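Local coordinates for long form salivary protein D7L1 (Aedes aegypti, PDB 3DXL), which binds and sequesters host biogenic amines and leukotrienes in separate pockets, helping female mosquitoes to take a blood meal, at residues 159-164 with 186-191; 152-157 with 191-196; 4-9 with 144-149. One frame throughout, in Å; residues are numbered along the deposited sequence.

Interaction 1: residues 159-164 with 186-191; sequences NKYYPA and FKEHTD
Tyr-161, the last residue of helix 153-161, and Tyr-162 just beyond it enclose the backbone and imidazole of His-189 on helix 184-196. The tight part is the Tyr-161 ring, which lies flat over the helix. His-189 CA sits 4.0 Å from the centroid of the Tyr-161 ring in a CH-pi contact, and Tyr-161 CD2 reaches His-189 CB at 3.8 Å. On the opposite face of this ring the aliphatic CG of Lys-160 packs from within its own segment. Tyr-162, the first residue to leave helical geometry, meets the imidazole differently: the edge of its ring is turned toward the His-189 face in a T-shaped pair, the planes 81° apart and Tyr-162 CE2 3.7 Å from His-189 CG. Tyr-162 OH lies 3.3 Å from Phe-186 CA and at the edge of the Phe-186 ring. With CG anti to the backbone N (chi1 164°), the His-189 ring turns one face to Tyr-162 and an edge to Tyr-161 CD2. Its ND1 is buried with no polar partner in the model, whereas NE2 is hydrogen-bonded to a bound glycerol, probably from the crystallisation liquor. The loose side is at Glu-188, an exposed residue whose extended chain crosses the Tyr-161 ring at about a right angle. Glu-188 OE2 stands 3.2 Å from Tyr-161 OH, a possible hydrogen bond, not settled because the one proton has another acceptor within reach. Leu-185 lies against both tyrosines, and Ile-175 of helix 172-175 touches Tyr-162 and Phe-186. Two aromatic residues at a helix end thus pack around His-189, which together with Glu-158 and Arg-176 belongs to the noradrenaline site in the C-terminal PBP/GOBP pocket.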
loop_
_atom_site.group_PDB
_atom_site.type_symbol
_atom_site.label_atom_id
_atom_site.label_comp_id
_atom_site.label_asym_id
_atom_site.label_seq_id
_atom_site.Cartn_x
_atom_site.Cartn_y
_atom_site.Cartn_z
ATOM N N ASN A 159 1.876 -17.907 3.454
ATOM C CA ASN A 159 2.843 -18.528 4.349
ATOM C C ASN A 159 2.440 -18.407 5.811
ATOM O O ASN A 159 2.774 -19.274 6.618
ATOM C CB ASN A 159 4.235 -17.956 4.113
ATOM C CG ASN A 159 4.803 -18.324 2.759
ATOM O OD1 ASN A 159 4.274 -19.198 2.057
ATOM N ND2 ASN A 159 5.895 -17.676 2.385
ATOM N N LYS A 160 1.706 -17.355 6.146
ATOM C CA LYS A 160 1.201 -17.159 7.489
ATOM C C LYS A 160 0.073 -18.136 7.817
ATOM O O LYS A 160 0.034 -18.715 8.901
ATOM C CB LYS A 160 0.723 -15.712 7.618
ATOM C CG LYS A 160 0.216 -15.288 8.960
ATOM C CD LYS A 160 -0.006 -13.784 8.974
ATOM C CE LYS A 160 -0.651 -13.340 10.268
ATOM N NZ LYS A 160 -1.000 -11.899 10.197
ATOM N N TYR A 161 -0.846 -18.331 6.873
ATOM C CA TYR A 161 -2.061 -19.090 7.166
ATOM C C TYR A 161 -2.028 -20.542 6.701
ATOM O O TYR A 161 -2.736 -21.376 7.266
ATOM C CB TYR A 161 -3.297 -18.352 6.640
ATOM C CG TYR A 161 -3.468 -17.024 7.336
ATOM C CD1 TYR A 161 -3.938 -16.962 8.651
ATOM C CD2 TYR A 161 -3.119 -15.831 6.707
ATOM C CE1 TYR A 161 -4.066 -15.753 9.306
ATOM C CE2 TYR A 161 -3.252 -14.610 7.366
ATOM C CZ TYR A 161 -3.724 -14.582 8.659
ATOM O OH TYR A 161 -3.856 -13.370 9.313
ATOM N N TYR A 162 -1.214 -20.826 5.687
ATOM C CA TYR A 162 -1.074 -22.174 5.110
ATOM C C TYR A 162 0.421 -22.496 5.012
ATOM O O TYR A 162 0.962 -22.619 3.920
ATOM C CB TYR A 162 -1.767 -22.243 3.731
ATOM C CG TYR A 162 -3.215 -21.855 3.811
ATOM C CD1 TYR A 162 -4.193 -22.813 4.088
ATOM C CD2 TYR A 162 -3.615 -20.525 3.651
ATOM C CE1 TYR A 162 -5.523 -22.460 4.201
ATOM C CE2 TYR A 162 -4.933 -20.155 3.768
ATOM C CZ TYR A 162 -5.888 -21.127 4.040
ATOM O OH TYR A 162 -7.195 -20.754 4.145
ATOM N N PRO A 163 1.099 -22.633 6.169
ATOM C CA PRO A 163 2.560 -22.680 6.142
ATOM C C PRO A 163 3.150 -23.893 5.417
ATOM O O PRO A 163 2.612 -25.005 5.497
ATOM C CB PRO A 163 2.949 -22.713 7.632
ATOM C CG PRO A 163 1.732 -22.318 8.373
ATOM C CD PRO A 163 0.571 -22.719 7.540
ATOM N N ALA A 164 4.250 -23.667 4.712
ATOM C CA ALA A 164 5.053 -24.740 4.136
ATOM C C ALA A 164 5.389 -25.764 5.212
ATOM O O ALA A 164 5.673 -25.409 6.360
ATOM C CB ALA A 164 6.320 -24.180 3.521
ATOM N N PHE A 186 -9.676 -19.340 6.162
ATOM C CA PHE A 186 -9.666 -18.727 4.849
ATOM C C PHE A 186 -10.179 -17.283 4.877
ATOM O O PHE A 186 -9.685 -16.426 4.143
ATOM C CB PHE A 186 -10.438 -19.564 3.829
ATOM C CG PHE A 186 -10.372 -19.001 2.446
ATOM C CD1 PHE A 186 -9.187 -19.059 1.714
ATOM C CD2 PHE A 186 -11.478 -18.371 1.894
ATOM C CE1 PHE A 186 -9.117 -18.527 0.434
ATOM C CE2 PHE A 186 -11.415 -17.832 0.610
ATOM C CZ PHE A 186 -10.236 -17.912 -0.116
ATOM N N LYS A 187 -11.159 -17.008 5.728
ATOM C CA LYS A 187 -11.638 -15.640 5.883
ATOM C C LYS A 187 -10.556 -14.707 6.423
ATOM O O LYS A 187 -10.452 -13.565 5.989
ATOM C CB LYS A 187 -12.902 -15.600 6.744
ATOM C CG LYS A 187 -14.080 -16.332 6.099
ATOM C CD LYS A 187 -15.359 -16.164 6.889
ATOM C CE LYS A 187 -16.501 -16.947 6.253
ATOM N NZ LYS A 187 -17.732 -16.851 7.078
ATOM N N GLU A 188 -9.727 -15.208 7.328
ATOM C CA GLU A 188 -8.633 -14.408 7.871
ATOM C C GLU A 188 -7.529 -14.218 6.837
ATOM O O GLU A 188 -6.983 -13.128 6.691
ATOM C CB GLU A 188 -8.063 -15.060 9.126
ATOM C CG GLU A 188 -7.287 -14.089 9.999
ATOM C CD GLU A 188 -6.677 -14.733 11.233
ATOM O OE1 GLU A 188 -7.123 -15.832 11.637
ATOM O OE2 GLU A 188 -5.735 -14.130 11.792
ATOM N N HIS A 189 -7.186 -15.286 6.130
ATOM C CA HIS A 189 -6.221 -15.213 5.055
ATOM C C HIS A 189 -6.654 -14.193 3.991
ATOM O O HIS A 189 -5.847 -13.377 3.520
ATOM C CB HIS A 189 -6.018 -16.601 4.432
ATOM C CG HIS A 189 -5.345 -16.547 3.101
ATOM N ND1 HIS A 189 -3.989 -16.349 2.957
ATOM C CD2 HIS A 189 -5.857 -16.578 1.849
ATOM C CE1 HIS A 189 -3.688 -16.296 1.671
ATOM N NE2 HIS A 189 -4.805 -16.437 0.978
ATOM N N THR A 190 -7.935 -14.213 3.637
ATOM C CA THR A 190 -8.445 -13.329 2.605
ATOM C C THR A 190 -8.448 -11.885 3.106
ATOM O O THR A 190 -8.184 -10.969 2.334
ATOM C CB THR A 190 -9.835 -13.791 2.145
ATOM O OG1 THR A 190 -9.728 -15.109 1.570
ATOM C CG2 THR A 190 -10.405 -12.876 1.104
ATOM N N ASP A 191 -8.712 -11.689 4.396
ATOM C CA ASP A 191 -8.547 -10.367 5.010
ATOM C C ASP A 191 -7.100 -9.867 4.870
ATOM O O ASP A 191 -6.866 -8.701 4.522
ATOM C CB ASP A 191 -8.995 -10.403 6.478
ATOM C CG ASP A 191 -9.098 -9.019 7.089
ATOM O OD1 ASP A 191 -9.835 -8.169 6.542
ATOM O OD2 ASP A 191 -8.433 -8.791 8.107
#

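Interaction 2: residues 152-157 with 191-196; sequences SYFEFC and DCVMKG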
loop_
_atom_site.group_PDB
_atom_site.type_symbol
_atom_site.label_atom_id
_atom_site.label_comp_id
_atom_site.label_asym_id
_atom_site.label_seq_id
_atom_site.Cartn_x
_atom_site.Cartn_y
_atom_site.Cartn_z
ATOM N N SER A 152 6.058 -11.335 -2.831
ATOM C CA SER A 152 4.642 -11.288 -3.179
ATOM C C SER A 152 3.798 -11.113 -1.922
ATOM O O SER A 152 3.973 -11.857 -0.951
ATOM C CB SER A 152 4.251 -12.601 -3.834
ATOM O OG SER A 152 2.840 -12.721 -3.911
ATOM N N TYR A 153 2.877 -10.152 -1.919
ATOM C CA TYR A 153 2.026 -9.999 -0.747
ATOM C C TYR A 153 1.150 -11.238 -0.545
ATOM O O TYR A 153 0.875 -11.651 0.578
ATOM C CB TYR A 153 1.168 -8.720 -0.785
ATOM C CG TYR A 153 0.845 -8.243 0.617
ATOM C CD1 TYR A 153 1.562 -7.195 1.193
ATOM C CD2 TYR A 153 -0.130 -8.875 1.396
ATOM C CE1 TYR A 153 1.311 -6.781 2.492
ATOM C CE2 TYR A 153 -0.392 -8.480 2.689
ATOM C CZ TYR A 153 0.337 -7.428 3.240
ATOM O OH TYR A 153 0.093 -7.027 4.534
ATOM N N PHE A 154 0.696 -11.821 -1.651
ATOM C CA PHE A 154 -0.107 -13.042 -1.583
ATOM C C PHE A 154 0.677 -14.164 -0.897
ATOM O O PHE A 154 0.136 -14.864 -0.041
ATOM C CB PHE A 154 -0.549 -13.488 -2.985
ATOM C CG PHE A 154 -1.626 -12.627 -3.616
ATOM C CD1 PHE A 154 -2.753 -13.240 -4.160
ATOM C CD2 PHE A 154 -1.511 -11.244 -3.726
ATOM C CE1 PHE A 154 -3.753 -12.496 -4.768
ATOM C CE2 PHE A 154 -2.528 -10.491 -4.351
ATOM C CZ PHE A 154 -3.645 -11.123 -4.873
ATOM N N GLU A 155 1.941 -14.337 -1.274
ATOM C CA GLU A 155 2.783 -15.351 -0.645
ATOM C C GLU A 155 2.999 -15.094 0.832
ATOM O O GLU A 155 3.006 -16.029 1.625
ATOM C CB GLU A 155 4.100 -15.497 -1.383
ATOM C CG GLU A 155 3.896 -16.086 -2.747
ATOM C CD GLU A 155 5.178 -16.348 -3.486
ATOM O OE1 GLU A 155 6.275 -16.185 -2.901
ATOM O OE2 GLU A 155 5.078 -16.735 -4.667
ATOM N N PHE A 156 3.184 -13.829 1.212
ATOM C CA PHE A 156 3.284 -13.479 2.628
ATOM C C PHE A 156 2.076 -14.019 3.405
ATOM O O PHE A 156 2.242 -14.660 4.444
ATOM C CB PHE A 156 3.430 -11.956 2.800
ATOM C CG PHE A 156 3.021 -11.458 4.170
ATOM C CD1 PHE A 156 3.795 -11.734 5.298
ATOM C CD2 PHE A 156 1.839 -10.747 4.330
ATOM C CE1 PHE A 156 3.378 -11.309 6.555
ATOM C CE2 PHE A 156 1.431 -10.306 5.589
ATOM C CZ PHE A 156 2.202 -10.592 6.698
ATOM N N CYS A 157 0.871 -13.760 2.899
ATOM C CA CYS A 157 -0.342 -14.212 3.570
ATOM C C CYS A 157 -0.443 -15.739 3.555
ATOM O O CYS A 157 -0.730 -16.368 4.588
ATOM C CB CYS A 157 -1.576 -13.595 2.922
ATOM S SG CYS A 157 -1.670 -11.795 3.092
ATOM N N ASP A 191 -8.712 -11.689 4.396
ATOM C CA ASP A 191 -8.547 -10.367 5.010
ATOM C C ASP A 191 -7.100 -9.867 4.870
ATOM O O ASP A 191 -6.866 -8.701 4.522
ATOM C CB ASP A 191 -8.995 -10.403 6.478
ATOM C CG ASP A 191 -9.098 -9.019 7.089
ATOM O OD1 ASP A 191 -9.835 -8.169 6.542
ATOM O OD2 ASP A 191 -8.433 -8.791 8.107
ATOM N N CYS A 192 -6.137 -10.745 5.126
ATOM C CA CYS A 192 -4.714 -10.414 4.956
ATOM C C CYS A 192 -4.429 -9.937 3.537
ATOM O O CYS A 192 -3.776 -8.904 3.339
ATOM C CB CYS A 192 -3.850 -11.633 5.307
ATOM S SG CYS A 192 -2.048 -11.450 5.118
ATOM N N VAL A 193 -4.942 -10.661 2.544
ATOM C CA VAL A 193 -4.664 -10.327 1.146
ATOM C C VAL A 193 -5.375 -9.034 0.727
ATOM O O VAL A 193 -4.749 -8.135 0.161
ATOM C CB VAL A 193 -5.047 -11.482 0.197
ATOM C CG1 VAL A 193 -4.876 -11.066 -1.250
ATOM C CG2 VAL A 193 -4.208 -12.716 0.498
ATOM N N MET A 194 -6.673 -8.948 1.006
ATOM C CA MET A 194 -7.468 -7.787 0.591
ATOM C C MET A 194 -6.990 -6.484 1.233
ATOM O O MET A 194 -7.020 -5.431 0.602
ATOM C CB MET A 194 -8.953 -8.015 0.883
ATOM C CG MET A 194 -9.571 -9.163 0.101
ATOM S SD MET A 194 -9.894 -8.807 -1.643
ATOM C CE MET A 194 -11.422 -7.855 -1.529
ATOM N N LYS A 195 -6.550 -6.559 2.487
ATOM C CA LYS A 195 -5.976 -5.379 3.129
ATOM C C LYS A 195 -4.580 -5.090 2.587
ATOM O O LYS A 195 -4.195 -3.932 2.423
ATOM C CB LYS A 195 -5.973 -5.529 4.650
ATOM C CG LYS A 195 -7.359 -5.359 5.220
ATOM C CD LYS A 195 -7.398 -5.590 6.707
ATOM C CE LYS A 195 -8.774 -5.297 7.264
ATOM N NZ LYS A 195 -8.967 -5.949 8.581
ATOM N N GLY A 196 -3.825 -6.139 2.277
ATOM C CA GLY A 196 -2.471 -5.975 1.764
ATOM C C GLY A 196 -2.389 -5.330 0.400
ATOM O O GLY A 196 -1.397 -4.688 0.067
HETATM O O HOH W 1 -2.451 -7.579 5.338
#
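A disulfide between antiparallel helices of the odorant-binding-protein (PBP/GOBP) fold forms the middle of this contact, joining Cys-157 to Cys-192 in the C-terminal unit that holds the biogenic-amine pocket. The axes of 153-157 and 191-196 run at 153° to each other, 9.1 Å apart at their closest. Cys-157 SG and Cys-192 SG are bonded at 2.1 Å, with a chi3 of -83°, close to the relaxed value of a disulfide. Beside the bridge, Val-193 divides its two branches. Val-193 CG2 lies 3.7 Å from Cys-157 CB, while Val-193 CG1 stands over the centre of the Phe-154 ring, 3.8 Å from Phe-154 CZ, as a CH-pi contact. Phe-154 also meets Phe-264 edge-to-face and touches Glu-268, a noradrenaline-binding residue, so this flank borders the pocket. On the other flank Phe-156 CE2 comes within 3.7 Å of Cys-192 SG, an oblique sulfur-aromatic approach. At the far end Gly-196, without a side chain, lets the Tyr-153 ring lie directly on its backbone: Gly-196 CA is 3.4 Å from Tyr-153 CE2, and Phe-156 CD2 lies over the opposite face, toward its rim. Ser-152 OG caps the start of helix 153-161, accepting from Glu-155 N. A water then ties the helices together, 2.7 Å from Tyr-153 OH and donating to Cys-192 O, also at 2.7 Å.

Interaction 3: residues 4-9 with 144-149; sequences FDPEEM and KDIRQK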
loop_
_atom_site.group_PDB
_atom_site.type_symbol
_atom_site.label_atom_id
_atom_site.label_comp_id
_atom_site.label_asym_id
_atom_site.label_seq_id
_atom_site.Cartn_x
_atom_site.Cartn_y
_atom_site.Cartn_z
ATOM N N PHE A 4 2.600 3.468 11.208
ATOM C CA PHE A 4 2.859 2.753 9.965
ATOM C C PHE A 4 4.105 1.906 10.101
ATOM O O PHE A 4 5.142 2.385 10.583
ATOM C CB PHE A 4 3.043 3.747 8.822
ATOM C CG PHE A 4 1.837 4.583 8.540
ATOM C CD1 PHE A 4 0.715 4.035 7.918
ATOM C CD2 PHE A 4 1.814 5.928 8.891
ATOM C CE1 PHE A 4 -0.401 4.822 7.650
ATOM C CE2 PHE A 4 0.704 6.713 8.623
ATOM C CZ PHE A 4 -0.405 6.163 8.005
ATOM N N ASP A 5 4.014 0.649 9.665
ATOM C CA ASP A 5 5.173 -0.218 9.685
ATOM C C ASP A 5 6.013 -0.003 8.416
ATOM O O ASP A 5 5.639 0.809 7.558
ATOM C CB ASP A 5 4.773 -1.692 9.940
ATOM C CG ASP A 5 4.060 -2.358 8.758
ATOM O OD1 ASP A 5 4.262 -1.942 7.601
ATOM O OD2 ASP A 5 3.321 -3.339 9.010
ATOM N N PRO A 6 7.176 -0.661 8.313
ATOM C CA PRO A 6 8.014 -0.412 7.135
ATOM C C PRO A 6 7.356 -0.685 5.784
ATOM O O PRO A 6 7.599 0.057 4.823
ATOM C CB PRO A 6 9.213 -1.331 7.361
ATOM C CG PRO A 6 9.315 -1.384 8.858
ATOM C CD PRO A 6 7.878 -1.505 9.300
ATOM N N GLU A 7 6.541 -1.739 5.713
ATOM C CA GLU A 7 5.823 -2.092 4.493
ATOM C C GLU A 7 4.801 -1.021 4.145
ATOM O O GLU A 7 4.611 -0.673 2.973
ATOM C CB GLU A 7 5.139 -3.449 4.667
ATOM C CG GLU A 7 4.359 -3.929 3.439
ATOM C CD GLU A 7 2.966 -3.311 3.304
ATOM O OE1 GLU A 7 2.372 -2.894 4.319
ATOM O OE2 GLU A 7 2.432 -3.301 2.173
ATOM N N GLU A 8 4.140 -0.493 5.167
ATOM C CA GLU A 8 3.119 0.521 4.951
ATOM C C GLU A 8 3.720 1.812 4.411
ATOM O O GLU A 8 3.132 2.454 3.544
ATOM C CB GLU A 8 2.300 0.761 6.216
ATOM C CG GLU A 8 1.387 -0.418 6.542
ATOM C CD GLU A 8 0.716 -0.317 7.890
ATOM O OE1 GLU A 8 1.414 -0.062 8.894
ATOM O OE2 GLU A 8 -0.510 -0.542 7.969
ATOM N N MET A 9 4.896 2.188 4.918
ATOM C CA MET A 9 5.588 3.362 4.391
ATOM C C MET A 9 6.146 3.104 2.998
ATOM O O MET A 9 6.064 3.969 2.133
ATOM C CB MET A 9 6.673 3.862 5.348
ATOM C CG MET A 9 6.115 4.366 6.669
ATOM S SD MET A 9 4.790 5.603 6.506
ATOM C CE MET A 9 5.534 6.809 5.430
ATOM N N LYS A 144 8.839 -13.332 9.159
ATOM C CA LYS A 144 7.623 -13.854 8.515
ATOM C C LYS A 144 6.350 -13.083 8.877
ATOM O O LYS A 144 5.311 -13.277 8.250
ATOM C CB LYS A 144 7.432 -15.330 8.894
ATOM C CG LYS A 144 7.048 -15.517 10.372
ATOM C CD LYS A 144 6.852 -16.972 10.795
ATOM C CE LYS A 144 6.426 -17.073 12.263
ATOM N NZ LYS A 144 5.229 -16.244 12.599
ATOM N N ASP A 145 6.412 -12.222 9.892
ATOM C CA ASP A 145 5.217 -11.521 10.338
ATOM C C ASP A 145 4.889 -10.235 9.581
ATOM O O ASP A 145 3.843 -9.636 9.819
ATOM C CB ASP A 145 5.277 -11.244 11.842
ATOM C CG ASP A 145 5.368 -12.510 12.656
ATOM O OD1 ASP A 145 4.735 -13.529 12.291
ATOM O OD2 ASP A 145 6.094 -12.494 13.657
ATOM N N ILE A 146 5.772 -9.830 8.671
ATOM C CA ILE A 146 5.513 -8.687 7.803
ATOM C C ILE A 146 5.871 -9.097 6.380
ATOM O O ILE A 146 6.786 -9.894 6.166
ATOM C CB ILE A 146 6.315 -7.427 8.246
ATOM C CG1 ILE A 146 5.773 -6.161 7.566
ATOM C CG2 ILE A 146 7.806 -7.620 7.989
ATOM C CD1 ILE A 146 6.427 -4.873 8.036
ATOM N N ARG A 147 5.157 -8.549 5.405
ATOM C CA ARG A 147 5.581 -8.745 4.032
ATOM C C ARG A 147 6.972 -8.103 3.867
ATOM O O ARG A 147 7.184 -6.928 4.209
ATOM C CB ARG A 147 4.577 -8.130 3.070
ATOM C CG ARG A 147 4.966 -8.196 1.609
ATOM C CD ARG A 147 5.641 -6.917 1.136
ATOM N NE ARG A 147 6.021 -7.046 -0.268
ATOM C CZ ARG A 147 6.844 -6.219 -0.904
ATOM N NH1 ARG A 147 7.127 -6.434 -2.181
ATOM N NH2 ARG A 147 7.363 -5.160 -0.268
ATOM N N GLN A 148 7.915 -8.872 3.339
ATOM C CA GLN A 148 9.305 -8.439 3.183
ATOM C C GLN A 148 9.506 -7.775 1.834
ATOM O O GLN A 148 8.718 -7.966 0.903
ATOM C CB GLN A 148 10.251 -9.635 3.321
ATOM C CG GLN A 148 10.251 -10.276 4.692
ATOM C CD GLN A 148 11.057 -9.501 5.713
ATOM O OE1 GLN A 148 12.071 -8.875 5.387
ATOM N NE2 GLN A 148 10.615 -9.545 6.959
ATOM N N LYS A 149 10.555 -6.971 1.713
ATOM C CA LYS A 149 10.860 -6.386 0.417
ATOM C C LYS A 149 11.041 -7.490 -0.616
ATOM O O LYS A 149 11.650 -8.523 -0.337
ATOM C CB LYS A 149 12.102 -5.495 0.501
ATOM C CG LYS A 149 11.897 -4.288 1.409
ATOM C CD LYS A 149 13.105 -3.366 1.455
ATOM C CE LYS A 149 13.070 -2.374 0.317
ATOM N NZ LYS A 149 14.147 -1.371 0.498
#
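Van der Waals contact between Ile-146 and the start of helix 6-20 comes first. Ile-146 CG1 lies anti to the backbone N (chi1 -165°), and the chain runs on extended, carrying CD1 to the helix start. There the methyl packs against the carboxylate of Asp-5, which comes from the opposite direction, Ile-146 CD1 lying 3.5 Å from Asp-5 CG. The same methyl touches Pro-6 CD and Glu-7 CB, each 3.9 Å from Ile-146 CD1, so one methyl is shared by three consecutive residues. Pro-6 continues the patch onto Leu-138 and Tyr-139 of helix 132-142. Further along, Glu-7 CG rests on Arg-147 CD at 4.0 Å, the two side chains crossing at about a right angle.

Hydrogen bonds act within 4-9 rather than across the contact. Asp-5 is the N-cap of helix 6-20, and with Glu-8 it forms a capping box: Glu-8 N donates to Asp-5 OD1 at 2.8 Å, and Asp-5 N donates to Glu-8 OE1, also at 2.8 Å and nearly straight (169°). Ile-146 therefore packs against a carboxylate already held by its own helix. The contact brings the first helix of the N-terminal PBP/GOBP unit against the loop leading into helix 153-161 of the second, a loop that also carries Lys-149, a leukotriene E4-binding residue.

Charged groups turn to partners beyond the pair. Glu-7 OE2 forms a salt bridge with Arg-198 and a hydrogen bond with Tyr-274 OH; Arg-147, bent at chi2 (-96°), donates through NE to Gln-151 O and lies by Tyr-274 in a cation-pi contact. Glu-7 OE2 and Arg-147 NE remain 5.7 Å apart.

How the interactions relate
Interactions 1 and 2 use the same two helices, 153-161 and 184-196, at successive levels and share Asp-191; their centres are about 8 Å apart. They touch directly, Tyr-161 CE2 lying 3.7 Å from Cys-192 CB. Interaction 1 is mostly buried, rich in rings and close to the amine site, with one exposed glutamate at its edge; interaction 2, partly buried, adds a covalent bridge and glycine-aromatic packing. Interaction 3 is buried too but joins different elements, the first helix and an irregular loop, by van der Waals contacts, with no hydrogen bond across. It meets interaction 2 where Phe-156 CE1 and CD1 touch the 144-147 backbone, about 11 Å away between centres.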